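Local coordinates for calcineurin-like phosphoesterase domain-containing protein (Aquifex aeolicus, PDB 1XM7) that is of unknown function but belongs to the calcineurin-like phosphoesterase family and is therefore probably a hydrolase, at residues 6-11 and 144-149; 73-78 and 91-97; 110-116 and 127-132. One frame throughout, in Å; residues are numbered along the deposited sequence.

Contact 1. Residues 6-11 and 144-149; sequences FISDTH and IHGHVH
D9 OD1 is gripped by two donors, one from each side of the contact. The backbone N of H147 reaches D9 OD1 at 2.9 Å on the syn side of the carboxylate, though the bond is bent, with 141° at the hydrogen. S8 OG gives its proton to D9 OD1 at 2.8 Å on the anti side. Having CG anti to its own carbonyl carbon (chi1 -53°), D9 points its carboxylate at the N-H of H147. With an alanine here, H147 N and S8 OG would probably both lose their acceptor, and the loop after strand 142-145 would be less firmly tied. S8 OG also lies 3.3 Å from G146 CA, on the side where a side chain would start; a CB there would clash with both S8 OG and D9 OD1. These loops leave the C-terminal ends of strands 4-7 and 142-145, which belong to different sheets. The sequences D-x-H (D9 to H11) and G-H-x-H (G146 to H149) match metal-ligand motifs of calcineurin-like phosphoesterases, which is consistent with an active-site position, although no metal is modelled. H11 CE1 comes within 3.8 Å of H149 CE1, the rings oblique with planes at 69°; H149 ND1 is held by N170. Between the sheets, I144 CD1 sits over one face of the F6 ring, 4.0 Å from its centroid and almost on the ring normal.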
loop_
_atom_site.group_PDB
_atom_site.type_symbol
_atom_site.label_atom_id
_atom_site.label_comp_id
_atom_site.label_asym_id
_atom_site.label_seq_id
_atom_site.Cartn_x
_atom_site.Cartn_y
_atom_site.Cartn_z
ATOM N N PHE A 6 2.506 -3.974 5.478
ATOM C CA PHE A 6 2.273 -3.017 4.412
ATOM C C PHE A 6 1.487 -3.659 3.300
ATOM O O PHE A 6 1.776 -4.778 2.880
ATOM C CB PHE A 6 3.591 -2.487 3.870
ATOM C CG PHE A 6 4.547 -2.101 4.941
ATOM C CD1 PHE A 6 5.262 -3.081 5.633
ATOM C CD2 PHE A 6 4.674 -0.778 5.329
ATOM C CE1 PHE A 6 6.080 -2.749 6.697
ATOM C CE2 PHE A 6 5.496 -0.432 6.400
ATOM C CZ PHE A 6 6.197 -1.417 7.084
ATOM N N ILE A 7 0.497 -2.919 2.816
ATOM C CA ILE A 7 -0.391 -3.388 1.771
ATOM C C ILE A 7 -0.900 -2.153 1.060
ATOM O O ILE A 7 -0.905 -1.066 1.641
ATOM C CB ILE A 7 -1.573 -4.126 2.415
ATOM C CG1 ILE A 7 -2.382 -4.893 1.360
ATOM C CG2 ILE A 7 -2.425 -3.119 3.206
ATOM C CD1 ILE A 7 -3.346 -5.921 1.978
ATOM N N SER A 8 -1.321 -2.300 -0.188
ATOM C CA SER A 8 -1.839 -1.150 -0.906
ATOM C C SER A 8 -2.610 -1.542 -2.150
ATOM O O SER A 8 -2.537 -2.681 -2.604
ATOM C CB SER A 8 -0.706 -0.204 -1.291
ATOM O OG SER A 8 0.127 -0.821 -2.242
ATOM N N ASP A 9 -3.349 -0.583 -2.693
ATOM C CA ASP A 9 -4.142 -0.794 -3.895
ATOM C C ASP A 9 -5.154 -1.906 -3.714
ATOM O O ASP A 9 -5.300 -2.770 -4.582
ATOM C CB ASP A 9 -3.234 -1.113 -5.077
ATOM C CG ASP A 9 -2.156 -0.085 -5.255
ATOM O OD1 ASP A 9 -1.082 -0.230 -4.642
ATOM O OD2 ASP A 9 -2.388 0.891 -5.984
ATOM N N THR A 10 -5.859 -1.871 -2.588
ATOM C CA THR A 10 -6.861 -2.878 -2.289
ATOM C C THR A 10 -8.092 -2.739 -3.186
ATOM O O THR A 10 -8.753 -3.734 -3.512
ATOM C CB THR A 10 -7.258 -2.801 -0.817
ATOM O OG1 THR A 10 -7.452 -1.434 -0.450
ATOM C CG2 THR A 10 -6.160 -3.383 0.046
ATOM N N HIS A 11 -8.382 -1.505 -3.597
ATOM C CA HIS A 11 -9.514 -1.230 -4.470
ATOM C C HIS A 11 -10.802 -1.909 -4.013
ATOM O O HIS A 11 -11.533 -2.484 -4.827
ATOM C CB HIS A 11 -9.205 -1.674 -5.905
ATOM C CG HIS A 11 -8.375 -0.698 -6.687
ATOM N ND1 HIS A 11 -7.006 -0.602 -6.551
ATOM C CD2 HIS A 11 -8.725 0.226 -7.614
ATOM C CE1 HIS A 11 -6.549 0.338 -7.360
ATOM N NE2 HIS A 11 -7.572 0.855 -8.015
ATOM N N ILE A 144 8.930 1.903 0.230
ATOM C CA ILE A 144 7.875 0.910 0.133
ATOM C C ILE A 144 6.743 1.702 -0.504
ATOM O O ILE A 144 6.376 2.775 -0.014
ATOM C CB ILE A 144 7.448 0.406 1.513
ATOM C CG1 ILE A 144 8.663 -0.152 2.243
ATOM C CG2 ILE A 144 6.377 -0.677 1.374
ATOM C CD1 ILE A 144 8.320 -0.889 3.503
ATOM N N HIS A 145 6.215 1.195 -1.612
ATOM C CA HIS A 145 5.144 1.889 -2.320
ATOM C C HIS A 145 4.120 0.924 -2.893
ATOM O O HIS A 145 4.151 -0.270 -2.622
ATOM C CB HIS A 145 5.739 2.708 -3.461
ATOM C CG HIS A 145 6.347 1.866 -4.533
ATOM N ND1 HIS A 145 5.591 1.074 -5.368
ATOM C CD2 HIS A 145 7.640 1.626 -4.853
ATOM C CE1 HIS A 145 6.393 0.378 -6.155
ATOM N NE2 HIS A 145 7.641 0.693 -5.862
ATOM N N GLY A 146 3.204 1.470 -3.680
ATOM C CA GLY A 146 2.189 0.666 -4.333
ATOM C C GLY A 146 2.011 1.207 -5.744
ATOM O O GLY A 146 2.975 1.328 -6.507
ATOM N N HIS A 147 0.772 1.513 -6.100
ATOM C CA HIS A 147 0.463 2.092 -7.395
ATOM C C HIS A 147 0.689 1.250 -8.659
ATOM O O HIS A 147 -0.170 1.241 -9.538
ATOM C CB HIS A 147 1.203 3.425 -7.524
ATOM C CG HIS A 147 0.793 4.227 -8.718
ATOM N ND1 HIS A 147 1.441 4.144 -9.930
ATOM C CD2 HIS A 147 -0.220 5.111 -8.890
ATOM C CE1 HIS A 147 0.848 4.942 -10.799
ATOM N NE2 HIS A 147 -0.164 5.541 -10.192
ATOM N N VAL A 148 1.822 0.557 -8.775
ATOM C CA VAL A 148 2.080 -0.249 -9.979
ATOM C C VAL A 148 1.449 -1.640 -9.922
ATOM O O VAL A 148 1.855 -2.488 -9.127
ATOM C CB VAL A 148 3.586 -0.416 -10.244
ATOM C CG1 VAL A 148 3.792 -1.073 -11.604
ATOM C CG2 VAL A 148 4.279 0.942 -10.187
ATOM N N HIS A 149 0.467 -1.875 -10.785
ATOM C CA HIS A 149 -0.236 -3.151 -10.811
ATOM C C HIS A 149 0.521 -4.284 -11.464
ATOM O O HIS A 149 1.547 -4.093 -12.111
ATOM C CB HIS A 149 -1.590 -3.007 -11.506
ATOM C CG HIS A 149 -2.470 -1.959 -10.898
ATOM N ND1 HIS A 149 -2.655 -1.840 -9.537
ATOM C CD2 HIS A 149 -3.212 -0.977 -11.463
ATOM C CE1 HIS A 149 -3.468 -0.829 -9.291
ATOM N NE2 HIS A 149 -3.820 -0.289 -10.444
#

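Contact 2. Residues 73-78 and 91-97; sequences RKILVM and YFDEIYD
A backbone hydrogen bond from D93 N to K74 O begins the pairing of these two segments, 2.6 Å long and nearly straight. The side chain of D93 turns back to take K74 N on OD1 at 2.8 Å, nearly along its C-O axis. Farther along, L76 N donates to E94 O, Y96 N to L76 O and M78 N to Y96 O. The alternation is that of parallel strands in register I75-E94, L76-I95 and V77-Y96, and the axes of 73-77 and 94-96 lie 15° apart. Helix 85-88 makes the crossover of this beta-alpha-beta unit, which places 94-96 at the outer margin of a mixed sheet, beside 73-77.

Charged groups gather on the face that carries I75, E94 and Y96. R73 NH1 lies 2.6 Å from E94 OE2 in a salt bridge whose hydrogen bond is weak, only 119° at the hydrogen, with the guanidinium and carboxylate planes 47° apart. The other oxygen, E94 OE1, accepts from Y96 OH at 2.7 Å, so the carboxylate is tethered through both oxygens.

Apolar contacts occupy both faces. I75 CD1 meets the edge of the Y96 ring, 3.4 Å from CD2. On the face of L76 and I95, L76 CB stands over the centre of the F92 ring, 3.5 Å from the centroid and close to its normal, while F53 packs edge-to-face with F92. Just past the end of strand 73-77, M78 CG reaches back to I95 CG2 at 3.8 Å.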
loop_
_atom_site.group_PDB
_atom_site.type_symbol
_atom_site.label_atom_id
_atom_site.label_comp_id
_atom_site.label_asym_id
_atom_site.label_seq_id
_atom_site.Cartn_x
_atom_site.Cartn_y
_atom_site.Cartn_z
ATOM N N ARG A 73 -3.062 -1.078 14.808
ATOM C CA ARG A 73 -3.167 0.331 14.429
ATOM C C ARG A 73 -3.189 0.394 12.896
ATOM O O ARG A 73 -2.548 -0.405 12.223
ATOM C CB ARG A 73 -1.968 1.106 14.996
ATOM C CG ARG A 73 -1.684 2.458 14.347
ATOM C CD ARG A 73 -0.739 3.308 15.207
ATOM N NE ARG A 73 -1.399 3.692 16.457
ATOM C CZ ARG A 73 -2.049 4.838 16.662
ATOM N NH1 ARG A 73 -2.131 5.753 15.704
ATOM N NH2 ARG A 73 -2.647 5.060 17.827
ATOM N N LYS A 74 -3.940 1.333 12.339
ATOM C CA LYS A 74 -4.025 1.462 10.888
ATOM C C LYS A 74 -3.754 2.887 10.438
ATOM O O LYS A 74 -4.411 3.823 10.884
ATOM C CB LYS A 74 -5.410 1.016 10.409
ATOM C CG LYS A 74 -5.705 -0.429 10.771
ATOM C CD LYS A 74 -7.144 -0.833 10.501
ATOM C CE LYS A 74 -7.419 -2.245 11.022
ATOM N NZ LYS A 74 -7.371 -2.277 12.506
ATOM N N ILE A 75 -2.768 3.057 9.567
ATOM C CA ILE A 75 -2.459 4.387 9.071
ATOM C C ILE A 75 -2.474 4.321 7.546
ATOM O O ILE A 75 -2.152 3.284 6.965
ATOM C CB ILE A 75 -1.083 4.900 9.619
ATOM C CG1 ILE A 75 0.020 4.695 8.597
ATOM C CG2 ILE A 75 -0.710 4.175 10.904
ATOM C CD1 ILE A 75 0.140 5.831 7.632
ATOM N N LEU A 76 -2.868 5.418 6.905
ATOM C CA LEU A 76 -2.947 5.472 5.446
ATOM C C LEU A 76 -2.064 6.547 4.820
ATOM O O LEU A 76 -1.872 7.626 5.394
ATOM C CB LEU A 76 -4.401 5.718 4.996
ATOM C CG LEU A 76 -4.636 6.232 3.557
ATOM C CD1 LEU A 76 -4.383 5.116 2.555
ATOM C CD2 LEU A 76 -6.065 6.745 3.394
ATOM N N VAL A 77 -1.521 6.224 3.646
ATOM C CA VAL A 77 -0.723 7.155 2.861
ATOM C C VAL A 77 -1.554 7.208 1.587
ATOM O O VAL A 77 -1.620 6.238 0.823
ATOM C CB VAL A 77 0.689 6.622 2.542
ATOM C CG1 VAL A 77 1.496 7.702 1.820
ATOM C CG2 VAL A 77 1.396 6.210 3.829
ATOM N N MET A 78 -2.210 8.343 1.390
ATOM C CA MET A 78 -3.101 8.573 0.266
ATOM C C MET A 78 -2.606 8.370 -1.152
ATOM O O MET A 78 -1.538 8.836 -1.537
ATOM C CB MET A 78 -3.696 9.970 0.399
ATOM C CG MET A 78 -4.468 10.144 1.697
ATOM S SD MET A 78 -5.150 11.750 1.921
ATOM C CE MET A 78 -6.563 11.600 0.964
ATOM N N TYR A 91 -11.471 4.852 9.293
ATOM C CA TYR A 91 -11.018 3.547 8.855
ATOM C C TYR A 91 -9.524 3.477 9.136
ATOM O O TYR A 91 -8.904 2.416 9.027
ATOM C CB TYR A 91 -11.314 3.363 7.374
ATOM C CG TYR A 91 -12.799 3.205 7.089
ATOM C CD1 TYR A 91 -13.488 2.038 7.456
ATOM C CD2 TYR A 91 -13.515 4.215 6.439
ATOM C CE1 TYR A 91 -14.852 1.881 7.173
ATOM C CE2 TYR A 91 -14.877 4.065 6.155
ATOM C CZ TYR A 91 -15.535 2.898 6.517
ATOM O OH TYR A 91 -16.859 2.742 6.177
ATOM N N PHE A 92 -8.969 4.626 9.528
ATOM C CA PHE A 92 -7.553 4.768 9.849
ATOM C C PHE A 92 -7.368 5.664 11.067
ATOM O O PHE A 92 -8.215 6.518 11.365
ATOM C CB PHE A 92 -6.815 5.372 8.660
ATOM C CG PHE A 92 -6.814 4.495 7.458
ATOM C CD1 PHE A 92 -5.879 3.473 7.331
ATOM C CD2 PHE A 92 -7.783 4.645 6.471
ATOM C CE1 PHE A 92 -5.906 2.608 6.238
ATOM C CE2 PHE A 92 -7.821 3.784 5.376
ATOM C CZ PHE A 92 -6.877 2.763 5.262
ATOM N N ASP A 93 -6.251 5.463 11.765
ATOM C CA ASP A 93 -5.910 6.233 12.956
ATOM C C ASP A 93 -5.063 7.432 12.577
ATOM O O ASP A 93 -5.116 8.471 13.229
ATOM C CB ASP A 93 -5.146 5.353 13.935
ATOM C CG ASP A 93 -5.914 4.101 14.297
ATOM O OD1 ASP A 93 -5.520 2.997 13.873
ATOM O OD2 ASP A 93 -6.933 4.224 15.005
ATOM N N GLU A 94 -4.278 7.270 11.518
ATOM C CA GLU A 94 -3.409 8.330 11.012
ATOM C C GLU A 94 -3.509 8.340 9.491
ATOM O O GLU A 94 -3.560 7.284 8.852
ATOM C CB GLU A 94 -1.947 8.073 11.414
ATOM C CG GLU A 94 -1.647 8.085 12.927
ATOM C CD GLU A 94 -0.273 7.483 13.285
ATOM O OE1 GLU A 94 0.724 7.805 12.597
ATOM O OE2 GLU A 94 -0.183 6.696 14.261
ATOM N N ILE A 95 -3.549 9.530 8.912
ATOM C CA ILE A 95 -3.606 9.664 7.463
ATOM C C ILE A 95 -2.573 10.702 7.046
ATOM O O ILE A 95 -2.535 11.814 7.578
ATOM C CB ILE A 95 -4.995 10.118 6.983
ATOM C CG1 ILE A 95 -6.037 9.064 7.355
ATOM C CG2 ILE A 95 -4.984 10.326 5.484
ATOM C CD1 ILE A 95 -7.441 9.446 6.993
ATOM N N TYR A 96 -1.724 10.318 6.104
ATOM C CA TYR A 96 -0.682 11.192 5.589
ATOM C C TYR A 96 -1.011 11.393 4.119
ATOM O O TYR A 96 -1.092 10.425 3.364
ATOM C CB TYR A 96 0.669 10.509 5.779
ATOM C CG TYR A 96 0.988 10.330 7.237
ATOM C CD1 TYR A 96 1.470 11.397 7.994
ATOM C CD2 TYR A 96 0.719 9.134 7.887
ATOM C CE1 TYR A 96 1.667 11.283 9.360
ATOM C CE2 TYR A 96 0.913 9.007 9.261
ATOM C CZ TYR A 96 1.386 10.091 9.990
ATOM O OH TYR A 96 1.566 9.992 11.350
ATOM N N ASP A 97 -1.207 12.642 3.711
ATOM C CA ASP A 97 -1.597 12.900 2.336
ATOM C C ASP A 97 -0.609 12.587 1.220
ATOM O O ASP A 97 -1.012 12.536 0.058
ATOM C CB ASP A 97 -2.125 14.331 2.185
ATOM C CG ASP A 97 -1.177 15.366 2.719
ATOM O OD1 ASP A 97 -0.963 15.388 3.948
ATOM O OD2 ASP A 97 -0.652 16.155 1.905
#

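Contact 3. Residues 110-116 and 127-132; sequences LLSHYPA and RQEMVR
Strand 107-112 runs into a loop whose backbone approaches helix 125-137 closest at A116 and Q128, their CA atoms 5.1 Å apart. V131 is the apolar side chain that the helix sets against the strand and loop. Its CG1 meets L110 CD1 at 3.7 Å, and its CG2 lies 3.4 Å from S112 OG, a hydroxyl already bonded to F98 O. That methyl also faces Y114 CB. CG1 stands anti to the backbone N of V131 (chi1 173°), which splits the two methyls between L110 on one side and S112 and Y114 on the other.

The Y114 ring is sandwiched: H113 CD2 lies over one face, and R127 CB sits over the opposite face, 3.9 Å from the centroid and displaced toward the rim. From there the R127 chain runs extended along the ring to its phenol end, where NH1 donates to Y114 OH at 2.8 Å, within the guanidinium plane; that plane stands 82° from the ring. At the other end of the loop R132 bends at chi3 to bring NH1 to A116 O at 2.9 Å, almost in line with the carbonyl.

The contact joins the first strand and the crossover helix of the beta-alpha-beta unit 107-112, 125-137, 142-145. Two arginines thus pin the loop at separate points through neutral acceptors, while the buried part between them relies on V131, so the contact combines apolar packing with directional bonds and contains no salt bridge.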
loop_
_atom_site.group_PDB
_atom_site.type_symbol
_atom_site.label_atom_id
_atom_site.label_comp_id
_atom_site.label_asym_id
_atom_site.label_seq_id
_atom_site.Cartn_x
_atom_site.Cartn_y
_atom_site.Cartn_z
ATOM N N LEU A 110 10.988 5.204 3.476
ATOM C CA LEU A 110 10.058 6.142 2.867
ATOM C C LEU A 110 8.832 5.345 2.453
ATOM O O LEU A 110 8.933 4.336 1.743
ATOM C CB LEU A 110 10.655 6.787 1.613
ATOM C CG LEU A 110 10.195 8.184 1.164
ATOM C CD1 LEU A 110 10.207 8.239 -0.346
ATOM C CD2 LEU A 110 8.819 8.516 1.672
ATOM N N LEU A 111 7.677 5.812 2.910
ATOM C CA LEU A 111 6.403 5.197 2.591
ATOM C C LEU A 111 5.644 6.180 1.720
ATOM O O LEU A 111 5.370 7.317 2.126
ATOM C CB LEU A 111 5.600 4.951 3.859
ATOM C CG LEU A 111 6.273 4.182 4.991
ATOM C CD1 LEU A 111 5.312 4.127 6.155
ATOM C CD2 LEU A 111 6.661 2.782 4.540
ATOM N N SER A 112 5.313 5.744 0.518
ATOM C CA SER A 112 4.570 6.581 -0.399
ATOM C C SER A 112 3.718 5.676 -1.283
ATOM O O SER A 112 3.968 4.475 -1.367
ATOM C CB SER A 112 5.534 7.384 -1.251
ATOM O OG SER A 112 4.828 8.333 -2.020
ATOM N N HIS A 113 2.697 6.234 -1.920
ATOM C CA HIS A 113 1.861 5.436 -2.798
ATOM C C HIS A 113 2.539 5.316 -4.151
ATOM O O HIS A 113 2.458 4.289 -4.810
ATOM C CB HIS A 113 0.503 6.100 -2.993
ATOM C CG HIS A 113 -0.321 5.474 -4.075
ATOM N ND1 HIS A 113 -0.931 4.245 -3.931
ATOM C CD2 HIS A 113 -0.603 5.889 -5.331
ATOM C CE1 HIS A 113 -1.553 3.930 -5.055
ATOM N NE2 HIS A 113 -1.371 4.911 -5.919
ATOM N N TYR A 114 3.215 6.384 -4.550
ATOM C CA TYR A 114 3.875 6.439 -5.844
ATOM C C TYR A 114 5.271 5.883 -5.816
ATOM O O TYR A 114 5.965 5.984 -4.811
ATOM C CB TYR A 114 3.904 7.885 -6.357
ATOM C CG TYR A 114 2.538 8.536 -6.354
ATOM C CD1 TYR A 114 1.977 9.012 -5.165
ATOM C CD2 TYR A 114 1.770 8.605 -7.521
ATOM C CE1 TYR A 114 0.689 9.533 -5.134
ATOM C CE2 TYR A 114 0.474 9.124 -7.500
ATOM C CZ TYR A 114 -0.059 9.586 -6.302
ATOM O OH TYR A 114 -1.339 10.101 -6.263
ATOM N N PRO A 115 5.701 5.272 -6.930
ATOM C CA PRO A 115 7.037 4.680 -7.066
ATOM C C PRO A 115 8.033 5.732 -7.542
ATOM O O PRO A 115 7.650 6.861 -7.865
ATOM C CB PRO A 115 6.812 3.605 -8.123
ATOM C CG PRO A 115 5.867 4.303 -9.065
ATOM C CD PRO A 115 4.869 4.951 -8.111
ATOM N N ALA A 116 9.306 5.363 -7.591
ATOM C CA ALA A 116 10.321 6.287 -8.066
ATOM C C ALA A 116 10.106 6.430 -9.571
ATOM O O ALA A 116 10.273 7.517 -10.138
ATOM C CB ALA A 116 11.719 5.740 -7.771
ATOM N N ARG A 127 4.534 13.450 -9.269
ATOM C CA ARG A 127 4.493 12.812 -7.955
ATOM C C ARG A 127 5.651 11.816 -7.792
ATOM O O ARG A 127 6.210 11.665 -6.697
ATOM C CB ARG A 127 3.119 12.153 -7.745
ATOM C CG ARG A 127 1.994 13.168 -7.880
ATOM C CD ARG A 127 0.597 12.574 -7.806
ATOM N NE ARG A 127 -0.384 13.522 -8.340
ATOM C CZ ARG A 127 -1.689 13.288 -8.423
ATOM N NH1 ARG A 127 -2.188 12.137 -8.005
ATOM N NH2 ARG A 127 -2.494 14.195 -8.951
ATOM N N GLN A 128 6.021 11.156 -8.884
ATOM C CA GLN A 128 7.135 10.223 -8.844
ATOM C C GLN A 128 8.399 11.009 -8.497
ATOM O O GLN A 128 9.219 10.569 -7.697
ATOM C CB GLN A 128 7.313 9.553 -10.200
ATOM C CG GLN A 128 6.338 8.440 -10.480
ATOM C CD GLN A 128 6.488 7.919 -11.889
ATOM O OE1 GLN A 128 7.541 8.078 -12.501
ATOM N NE2 GLN A 128 5.441 7.291 -12.412
ATOM N N GLU A 129 8.553 12.178 -9.102
ATOM C CA GLU A 129 9.719 13.014 -8.844
ATOM C C GLU A 129 9.794 13.491 -7.398
ATOM O O GLU A 129 10.874 13.646 -6.842
ATOM C CB GLU A 129 9.710 14.218 -9.781
ATOM C CG GLU A 129 10.618 15.344 -9.347
ATOM C CD GLU A 129 10.425 16.593 -10.192
ATOM O OE1 GLU A 129 9.265 16.904 -10.552
ATOM O OE2 GLU A 129 11.435 17.275 -10.478
ATOM N N MET A 130 8.646 13.736 -6.790
ATOM C CA MET A 130 8.624 14.197 -5.412
ATOM C C MET A 130 9.132 13.089 -4.497
ATOM O O MET A 130 9.907 13.335 -3.573
ATOM C CB MET A 130 7.205 14.611 -5.029
ATOM C CG MET A 130 6.676 15.818 -5.818
ATOM S SD MET A 130 7.662 17.308 -5.547
ATOM C CE MET A 130 6.444 18.330 -5.019
ATOM N N VAL A 131 8.701 11.864 -4.773
ATOM C CA VAL A 131 9.109 10.703 -3.989
ATOM C C VAL A 131 10.629 10.549 -4.021
ATOM O O VAL A 131 11.270 10.343 -2.988
ATOM C CB VAL A 131 8.449 9.408 -4.542
ATOM C CG1 VAL A 131 9.007 8.187 -3.822
ATOM C CG2 VAL A 131 6.932 9.477 -4.366
ATOM N N ARG A 132 11.193 10.632 -5.222
ATOM C CA ARG A 132 12.631 10.530 -5.401
ATOM C C ARG A 132 13.279 11.658 -4.605
ATOM O O ARG A 132 14.192 11.436 -3.811
ATOM C CB ARG A 132 12.999 10.681 -6.874
ATOM C CG ARG A 132 12.344 9.673 -7.784
ATOM C CD ARG A 132 13.087 9.593 -9.114
ATOM N NE ARG A 132 12.965 10.811 -9.909
ATOM C CZ ARG A 132 11.980 11.049 -10.771
ATOM N NH1 ARG A 132 11.028 10.151 -10.955
ATOM N NH2 ARG A 132 11.944 12.186 -11.454
#

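In the fold
The centre of contact 1 lies about 3 Å from the centre of the chain, and the contact is almost wholly buried; contact 3, its centre about 12 Å from that point, is also buried, whereas contact 2, its centre about 11 Å from it, is partly open and includes exposed charged residues. Contacts 1 and 2 draw on one sheet, through strands 4-7 and 73-77, yet do not touch. Contacts 1 and 3 share the other sheet, where 142-145 and 107-112 are neighbours: I144 N lies 2.9 Å from L110 O, a probable hydrogen bond. V77 CG1 packs near S112, bringing contact 2 against contact 3. Chemistry follows place: histidines and a carboxylate centrally, strand pairing with a salt bridge at one sheet's margin, helix-to-loop arginine bonds beside the other.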